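Local structure of p-47 protein (Clostridium botulinum E1 str. 'BoNT E Beluga', 5WIX) at residues Asn19-Tyr27 and Arg214-Asp224. The protein is of unknown function but has a tubular lipid-binding (TULIP) fold resembling bactericidal/permeability-increasing protein, which suggests a possible role in binding lipids. Residues are numbered along the deposited sequence; the frame is centred on the assembly and turned at random.
Sequences NTYGWDIVY and RDISKLSTNVD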
loop_
_atom_site.group_PDB
_atom_site.type_symbol
_atom_site.label_atom_id
_atom_site.label_comp_id
_atom_site.label_asym_id
_atom_site.label_seq_id
_atom_site.Cartn_x
_atom_site.Cartn_y
_atom_site.Cartn_z
ATOM N N ASN A 19 10.745 -1.376 6.356
ATOM C CA ASN A 19 9.806 -2.297 5.728
ATOM C C ASN A 19 9.767 -2.136 4.212
ATOM O O ASN A 19 10.167 -3.035 3.473
ATOM C CB ASN A 19 8.403 -2.113 6.312
ATOM C CG ASN A 19 8.224 -2.828 7.637
ATOM O OD1 ASN A 19 9.199 -3.210 8.286
ATOM N ND2 ASN A 19 6.975 -3.013 8.046
ATOM N N THR A 20 9.284 -0.986 3.756
ATOM C CA THR A 20 9.193 -0.705 2.328
ATOM C C THR A 20 10.572 -0.453 1.727
ATOM O O THR A 20 11.590 -0.577 2.409
ATOM C CB THR A 20 8.292 0.511 2.048
ATOM O OG1 THR A 20 8.297 0.801 0.645
ATOM C CG2 THR A 20 8.785 1.729 2.815
ATOM N N TYR A 21 10.598 -0.099 0.446
ATOM C CA TYR A 21 11.851 0.170 -0.250
ATOM C C TYR A 21 11.754 1.465 -1.051
ATOM O O TYR A 21 11.589 1.434 -2.266
ATOM C CB TYR A 21 12.213 -0.993 -1.185
ATOM C CG TYR A 21 12.569 -2.287 -0.475
ATOM C CD1 TYR A 21 13.815 -2.461 0.113
ATOM C CD2 TYR A 21 11.664 -3.332 -0.397
ATOM C CE1 TYR A 21 14.145 -3.639 0.763
ATOM C CE2 TYR A 21 11.988 -4.514 0.248
ATOM C CZ TYR A 21 13.229 -4.659 0.828
ATOM O OH TYR A 21 13.559 -5.826 1.474
ATOM N N GLY A 22 11.839 2.603 -0.368
ATOM C CA GLY A 22 11.846 3.897 -1.030
ATOM C C GLY A 22 10.621 4.261 -1.866
ATOM O O GLY A 22 10.571 5.342 -2.456
ATOM N N TRP A 23 9.634 3.374 -1.923
ATOM C CA TRP A 23 8.406 3.629 -2.674
ATOM C C TRP A 23 7.291 4.160 -1.776
ATOM O O TRP A 23 7.384 4.048 -0.548
ATOM C CB TRP A 23 7.964 2.346 -3.371
ATOM C CG TRP A 23 8.755 2.066 -4.592
ATOM C CD1 TRP A 23 9.931 1.394 -4.668
ATOM C CD2 TRP A 23 8.427 2.462 -5.926
ATOM N NE1 TRP A 23 10.360 1.340 -5.971
ATOM C CE2 TRP A 23 9.451 1.986 -6.764
ATOM C CE3 TRP A 23 7.359 3.162 -6.493
ATOM C CZ2 TRP A 23 9.443 2.192 -8.139
ATOM C CZ3 TRP A 23 7.354 3.367 -7.857
ATOM C CH2 TRP A 23 8.391 2.882 -8.668
ATOM N N ASP A 24 6.234 4.718 -2.368
ATOM C CA ASP A 24 5.198 5.406 -1.558
ATOM C C ASP A 24 4.027 4.530 -1.115
ATOM O O ASP A 24 3.657 4.500 0.064
ATOM C CB ASP A 24 4.628 6.609 -2.317
ATOM C CG ASP A 24 5.437 7.864 -2.112
ATOM O OD1 ASP A 24 6.027 8.024 -1.014
ATOM O OD2 ASP A 24 5.480 8.680 -3.060
ATOM N N ILE A 25 3.407 3.870 -2.080
ATOM C CA ILE A 25 2.377 2.889 -1.797
ATOM C C ILE A 25 2.658 1.689 -2.678
ATOM O O ILE A 25 2.896 1.843 -3.879
ATOM C CB ILE A 25 0.961 3.436 -2.073
ATOM C CG1 ILE A 25 0.622 4.566 -1.114
ATOM C CG2 ILE A 25 -0.067 2.335 -1.934
ATOM C CD1 ILE A 25 -0.812 5.027 -1.213
ATOM N N VAL A 26 2.665 0.502 -2.085
ATOM C CA VAL A 26 2.922 -0.723 -2.833
ATOM C C VAL A 26 1.701 -1.624 -2.716
ATOM O O VAL A 26 1.200 -1.827 -1.604
ATOM C CB VAL A 26 4.182 -1.438 -2.307
ATOM C CG1 VAL A 26 4.477 -2.697 -3.109
ATOM C CG2 VAL A 26 5.368 -0.488 -2.325
ATOM N N TYR A 27 1.203 -2.128 -3.849
ATOM C CA TYR A 27 0.106 -3.115 -3.850
ATOM C C TYR A 27 0.601 -4.496 -4.261
ATOM O O TYR A 27 1.557 -4.597 -5.029
ATOM C CB TYR A 27 -1.019 -2.688 -4.788
ATOM C CG TYR A 27 -1.407 -1.245 -4.626
ATOM C CD1 TYR A 27 -2.415 -0.867 -3.750
ATOM C CD2 TYR A 27 -0.757 -0.269 -5.339
ATOM C CE1 TYR A 27 -2.777 0.455 -3.591
ATOM C CE2 TYR A 27 -1.088 1.046 -5.204
ATOM C CZ TYR A 27 -2.107 1.421 -4.326
ATOM O OH TYR A 27 -2.440 2.760 -4.191
ATOM N N ARG A 214 8.721 12.183 -8.040
ATOM C CA ARG A 214 10.085 12.038 -7.534
ATOM C C ARG A 214 11.022 11.336 -8.514
ATOM O O ARG A 214 10.641 11.029 -9.648
ATOM C CB ARG A 214 10.074 11.277 -6.206
ATOM C CG ARG A 214 9.202 11.912 -5.154
ATOM C CD ARG A 214 9.515 11.387 -3.768
ATOM N NE ARG A 214 9.028 10.029 -3.567
ATOM C CZ ARG A 214 9.817 8.962 -3.502
ATOM N NH1 ARG A 214 11.133 9.099 -3.626
ATOM N NH2 ARG A 214 9.291 7.761 -3.306
ATOM N N ASP A 215 12.217 10.990 -8.059
ATOM C CA ASP A 215 13.250 10.555 -8.979
ATOM C C ASP A 215 12.734 9.353 -9.753
ATOM O O ASP A 215 12.985 9.229 -10.951
ATOM C CB ASP A 215 14.528 10.189 -8.223
ATOM N N ILE A 216 12.018 8.471 -9.067
ATOM C CA ILE A 216 11.342 7.355 -9.720
ATOM C C ILE A 216 12.369 6.332 -10.188
ATOM O O ILE A 216 12.324 5.166 -9.795
ATOM C CB ILE A 216 10.383 7.817 -10.853
ATOM C CG1 ILE A 216 11.060 7.829 -12.230
ATOM C CG2 ILE A 216 9.806 9.188 -10.533
ATOM C CD1 ILE A 216 10.230 8.480 -13.314
ATOM N N SER A 217 13.302 6.780 -11.022
ATOM C CA SER A 217 14.401 5.916 -11.413
ATOM C C SER A 217 15.735 6.625 -11.147
ATOM O O SER A 217 15.921 7.792 -11.514
ATOM C CB SER A 217 14.278 5.517 -12.882
ATOM O OG SER A 217 14.945 4.293 -13.127
ATOM N N LYS A 218 16.664 5.916 -10.516
ATOM C CA LYS A 218 16.463 4.508 -10.203
ATOM C C LYS A 218 16.033 4.297 -8.760
ATOM O O LYS A 218 16.794 4.561 -7.830
ATOM C CB LYS A 218 17.735 3.701 -10.483
ATOM N N LEU A 219 14.797 3.843 -8.585
ATOM C CA LEU A 219 14.378 3.255 -7.325
ATOM C C LEU A 219 14.423 1.740 -7.479
ATOM O O LEU A 219 14.248 1.222 -8.582
ATOM C CB LEU A 219 12.979 3.730 -6.926
ATOM C CG LEU A 219 12.940 5.090 -6.218
ATOM C CD1 LEU A 219 11.521 5.655 -6.139
ATOM C CD2 LEU A 219 13.557 4.964 -4.829
ATOM N N SER A 220 14.667 1.037 -6.375
ATOM C CA SER A 220 14.670 -0.419 -6.383
ATOM C C SER A 220 13.325 -0.971 -6.807
ATOM O O SER A 220 12.357 -0.239 -6.962
ATOM C CB SER A 220 15.031 -0.980 -5.005
ATOM O OG SER A 220 16.419 -1.227 -4.899
ATOM N N THR A 221 13.264 -2.275 -6.996
ATOM C CA THR A 221 11.987 -2.903 -7.249
ATOM C C THR A 221 11.786 -4.000 -6.223
ATOM O O THR A 221 10.743 -4.654 -6.198
ATOM C CB THR A 221 11.888 -3.451 -8.686
ATOM O OG1 THR A 221 13.093 -4.158 -9.025
ATOM C CG2 THR A 221 11.669 -2.290 -9.667
ATOM N N ASN A 222 12.784 -4.170 -5.357
ATOM C CA ASN A 222 12.679 -5.123 -4.264
ATOM C C ASN A 222 11.419 -4.829 -3.447
ATOM O O ASN A 222 11.032 -3.678 -3.275
ATOM C CB ASN A 222 13.936 -5.084 -3.389
ATOM C CG ASN A 222 14.362 -6.466 -2.910
ATOM O OD1 ASN A 222 13.564 -7.414 -2.902
ATOM N ND2 ASN A 222 15.624 -6.585 -2.499
ATOM N N VAL A 223 10.749 -5.870 -2.979
ATOM C CA VAL A 223 9.501 -5.680 -2.257
ATOM C C VAL A 223 9.509 -6.492 -0.969
ATOM O O VAL A 223 10.182 -7.524 -0.864
ATOM C CB VAL A 223 8.284 -6.074 -3.125
ATOM C CG1 VAL A 223 8.165 -7.537 -3.172
ATOM C CG2 VAL A 223 7.016 -5.530 -2.522
ATOM N N ASP A 224 8.782 -6.009 0.024
ATOM C CA ASP A 224 8.749 -6.692 1.294
ATOM C C ASP A 224 7.760 -7.834 1.181
ATOM O O ASP A 224 6.584 -7.613 0.893
ATOM C CB ASP A 224 8.360 -5.742 2.439
ATOM C CG ASP A 224 8.565 -6.371 3.802
ATOM O OD1 ASP A 224 8.670 -5.642 4.796
ATOM O OD2 ASP A 224 8.642 -7.614 3.886
#
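With CG of Trp-23 anti to its own carbonyl carbon (chi1 -78°), the indole reaches Ser-220, while a bend in the Arg-214 chain at chi3 (-73°) turns its guanidinium to Gly-22. The contact lies beside the six-stranded antiparallel sheet of this BPI-like, TULIP-fold protein: loop residues 19-24 lead into its strand 25-30, and the long loop that joins the two flanking strands, 203-210 and 234-238, contains residues 214-224. Trp-23 NE1 donates to Ser-220 O at 2.7 Å, the acceptor lying close to the indole plane. Leu-219 CD1 sits over the centre of one indole face, and Leu-219 CB lies 3.9 Å from Trp-23 CE2. Arg-214 NH2 donates to Gly-22 O at 2.9 Å, again near the plane of the donor group. Arg-214 also turns its guanidinium edge to Asp-24, a long salt bridge with Arg-214 NE 3.8 Å from Asp-24 OD2; that carboxylate oxygen also accepts a weak hydrogen bond from Val-210 N. Asp-24 and Ile-25 both face Leu-208 of strand 203-210, a classic beta bulge. Nearer the chain start, Asp-224 N lies at the edge of the Tyr-21 ring. Val-26 CG1 meets Val-223 CG2 at 3.8 Å, joining the strand to the loop. Asn-222 CB stands almost directly above the Tyr-21 ring, 4.0 Å from its centroid and 6° off the normal, a CH-pi contact.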